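Local coordinates for molybdenum cofactor carrier protein (PDB 2IZ6), which probably binds the molybdenum cofactor and carries it in the cell, at residues Gly45-Thr50 with Gly69-Gly74. Numbering follows the deposited sequence. Where two conformers were deposited one is given.
Sequences GWILLT and GGTTIG
Ile73 reaches two residues of the neighbouring strand with different branches: its CD1 meets Ile47 CG2 at 3.6 Å, and its CG2 meets Leu49 CD1 at 3.5 Å in one of the two conformers of Leu49. With CG1 anti to its carbonyl carbon (chi1 -57°), the long branch extends back toward Ile47 while CG2 is left for Leu49. On the other face, Leu48 CD2 touches Thr72 CG2 more loosely, at 4.2 Å. Beneath the side chains runs parallel pairing: Leu48 N donates to Thr71 O (3.1 Å), Ile73 N to Leu48 O (2.8 Å) and Thr50 N to Ile73 O (3.0 Å). Where the strands separate, two waters continue the link, one donating to both Trp46 O and Thr71 O, the other donating to Trp46 O while accepting from Thr71 N. Farther out, helix 57-67 covers the Leu48 side through Ala65 and Met62, and Ile90 of a second subunit packs on both Ile47 and Ile73. Replacing Ile73 with alanine would probably leave a gap beside all these apolar neighbours. Strands and helix form a beta-alpha-beta unit of a Rossmann-like sheet, in which water joins Trp46 O to Thr71 N, a pair lacking a direct bond, and the closer apolar contacts gather around Ile73.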
ATOM      1  N   GLY A  45      -8.848 -25.912  14.785  1.00 24.43           N
ATOM      2  CA  GLY A  45      -9.235 -25.908  13.393  1.00 24.75           C
ATOM      3  C   GLY A  45      -9.186 -24.592  12.688  1.00 23.94           C
ATOM      4  O   GLY A  45      -9.851 -24.435  11.660  1.00 26.64           O
ATOM      5  N   TRP A  46      -8.515 -23.634  13.299  1.00 22.64           N
ATOM      6  CA  TRP A  46      -8.384 -22.311  12.773  1.00 22.19           C
ATOM      7  C   TRP A  46      -7.087 -22.179  11.960  1.00 23.02           C
ATOM      8  O   TRP A  46      -6.114 -22.852  12.234  1.00 23.75           O
ATOM      9  CB  TRP A  46      -8.466 -21.242  13.868  1.00 21.37           C
ATOM     10  CG  TRP A  46      -9.621 -21.398  14.780  1.00 22.17           C
ATOM     11  CD1 TRP A  46     -10.904 -21.828  14.464  1.00 23.68           C
ATOM     12  CD2 TRP A  46      -9.675 -20.974  16.147  1.00 22.53           C
ATOM     13  NE1 TRP A  46     -11.670 -21.849  15.649  1.00 21.67           N
ATOM     14  CE2 TRP A  46     -10.936 -21.336  16.676  1.00 23.54           C
ATOM     15  CE3 TRP A  46      -8.683 -20.543  17.033  1.00 20.58           C
ATOM     16  CZ2 TRP A  46     -11.268 -21.134  18.039  1.00 22.87           C
ATOM     17  CZ3 TRP A  46      -9.004 -20.373  18.409  1.00 23.84           C
ATOM     18  CH2 TRP A  46     -10.316 -20.642  18.867  1.00 22.10           C
ATOM     19  N   ILE A  47      -7.124 -21.257  10.995  1.00 22.30           N
ATOM     20  CA  ILE A  47      -5.949 -20.854  10.204  1.00 22.71           C
ATOM     21  C   ILE A  47      -5.189 -19.744  10.962  1.00 22.26           C
ATOM     22  O   ILE A  47      -5.834 -18.847  11.477  1.00 24.68           O
ATOM     23  CB  ILE A  47      -6.343 -20.354   8.817  1.00 21.89           C
ATOM     24  CG1 ILE A  47      -7.021 -21.422   7.949  1.00 26.24           C
ATOM     25  CG2 ILE A  47      -5.135 -19.826   8.072  1.00 24.31           C
ATOM     26  CD1 ILE A  47      -7.707 -20.891   6.690  1.00 26.14           C
ATOM     27  N   LEU A  48      -3.857 -19.889  11.087  1.00 22.76           N
ATOM     28  CA  LEU A  48      -3.026 -18.841  11.652  1.00 23.21           C
ATOM     29  C   LEU A  48      -2.537 -17.923  10.548  1.00 20.75           C
ATOM     30  O   LEU A  48      -1.947 -18.411   9.594  1.00 22.67           O
ATOM     31  CB  LEU A  48      -1.840 -19.482  12.302  1.00 23.56           C
ATOM     32  CG  LEU A  48      -0.690 -18.570  12.827  1.00 25.07           C
ATOM     33  CD1 LEU A  48      -1.246 -17.695  13.933  1.00 27.59           C
ATOM     34  CD2 LEU A  48       0.540 -19.355  13.337  1.00 27.69           C
ATOM     35  N   LEU A  49      -2.663 -16.622  10.776  1.00 21.68           N
ATOM     36  CA  LEU A  49      -2.169 -15.595   9.877  1.00 22.47           C
ATOM     37  C   LEU A  49      -1.205 -14.773  10.680  1.00 22.99           C
ATOM     38  O   LEU A  49      -1.572 -14.234  11.730  1.00 24.08           O
ATOM     39  CB  LEU A  49      -3.355 -14.711   9.428  1.00 21.92           C
ATOM     40  CG  LEU A  49      -3.044 -13.489   8.564  1.00 23.44           C
ATOM     41  CD1 LEU A  49      -2.556 -13.861   7.255  0.50 24.22           C
ATOM     42  CD2 LEU A  49      -4.333 -12.669   8.278  0.50 27.76           C
ATOM     43  N   THR A  50       0.067 -14.676  10.249  1.00 23.67           N
ATOM     44  CA  THR A  50       1.067 -13.906  10.971  1.00 23.74           C
ATOM     45  C   THR A  50       2.190 -13.493  10.029  1.00 24.04           C
ATOM     46  O   THR A  50       2.120 -13.748   8.835  1.00 22.13           O
ATOM     47  CB  THR A  50       1.565 -14.676  12.246  1.00 26.20           C
ATOM     48  OG1 THR A  50       2.332 -13.838  13.111  1.00 26.85           O
ATOM     49  CG2 THR A  50       2.382 -15.845  11.857  1.00 29.08           C
ATOM     50  N   GLY A  69      -0.642 -29.480  13.361  1.00 27.67           N
ATOM     51  CA  GLY A  69      -1.334 -29.786  12.091  1.00 27.75           C
ATOM     52  C   GLY A  69      -2.158 -28.715  11.445  1.00 26.15           C
ATOM     53  O   GLY A  69      -2.943 -29.006  10.539  1.00 27.05           O
ATOM     54  N   GLY A  70      -1.987 -27.448  11.873  1.00 24.74           N
ATOM     55  CA  GLY A  70      -2.773 -26.416  11.299  1.00 23.60           C
ATOM     56  C   GLY A  70      -2.140 -25.792  10.069  1.00 24.96           C
ATOM     57  O   GLY A  70      -0.991 -26.056   9.710  1.00 25.28           O
ATOM     58  N   THR A  71      -2.939 -24.992   9.403  1.00 24.07           N
ATOM     59  CA  THR A  71      -2.568 -24.345   8.189  1.00 24.59           C
ATOM     60  C   THR A  71      -2.083 -22.936   8.603  1.00 24.09           C
ATOM     61  O   THR A  71      -2.671 -22.263   9.441  1.00 24.45           O
ATOM     62  CB  THR A  71      -3.764 -24.122   7.271  1.00 26.48           C
ATOM     63  OG1 THR A  71      -4.211 -25.375   6.743  1.00 27.69           O
ATOM     64  CG2 THR A  71      -3.426 -23.227   6.092  1.00 26.49           C
ATOM     65  N   THR A  72      -0.968 -22.501   8.002  1.00 24.20           N
ATOM     66  CA  THR A  72      -0.371 -21.255   8.310  1.00 22.87           C
ATOM     67  C   THR A  72      -0.181 -20.361   7.079  1.00 22.98           C
ATOM     68  O   THR A  72       0.243 -20.796   5.988  1.00 22.46           O
ATOM     69  CB  THR A  72       1.018 -21.458   8.909  1.00 25.14           C
ATOM     70  OG1 THR A  72       1.858 -22.181   8.012  1.00 25.39           O
ATOM     71  CG2 THR A  72       1.000 -22.188  10.278  1.00 25.28           C
ATOM     72  N   ILE A  73      -0.401 -19.099   7.327  1.00 21.14           N
ATOM     73  CA  ILE A  73      -0.247 -18.049   6.319  1.00 22.17           C
ATOM     74  C   ILE A  73       0.760 -17.086   6.867  1.00 23.95           C
ATOM     75  O   ILE A  73       0.566 -16.497   7.947  1.00 23.44           O
ATOM     76  CB  ILE A  73      -1.567 -17.320   5.965  1.00 21.96           C
ATOM     77  CG1 ILE A  73      -2.673 -18.261   5.469  1.00 22.41           C
ATOM     78  CG2 ILE A  73      -1.263 -16.203   4.931  1.00 21.57           C
ATOM     79  CD1 ILE A  73      -4.027 -17.609   5.474  1.00 23.35           C
ATOM     80  N   GLY A  74       1.869 -16.900   6.144  1.00 23.29           N
ATOM     81  CA  GLY A  74       2.912 -16.018   6.576  1.00 22.98           C
ATOM     82  C   GLY A  74       3.058 -14.915   5.571  1.00 23.66           C
ATOM     83  O   GLY A  74       3.250 -15.177   4.383  1.00 23.31           O
TER
HETATM   84  O   HOH W   1      -3.363 -23.159  12.137  1.00 24.41           O
HETATM   85  O   HOH W   2      -5.813 -24.901  10.336  1.00 28.58           O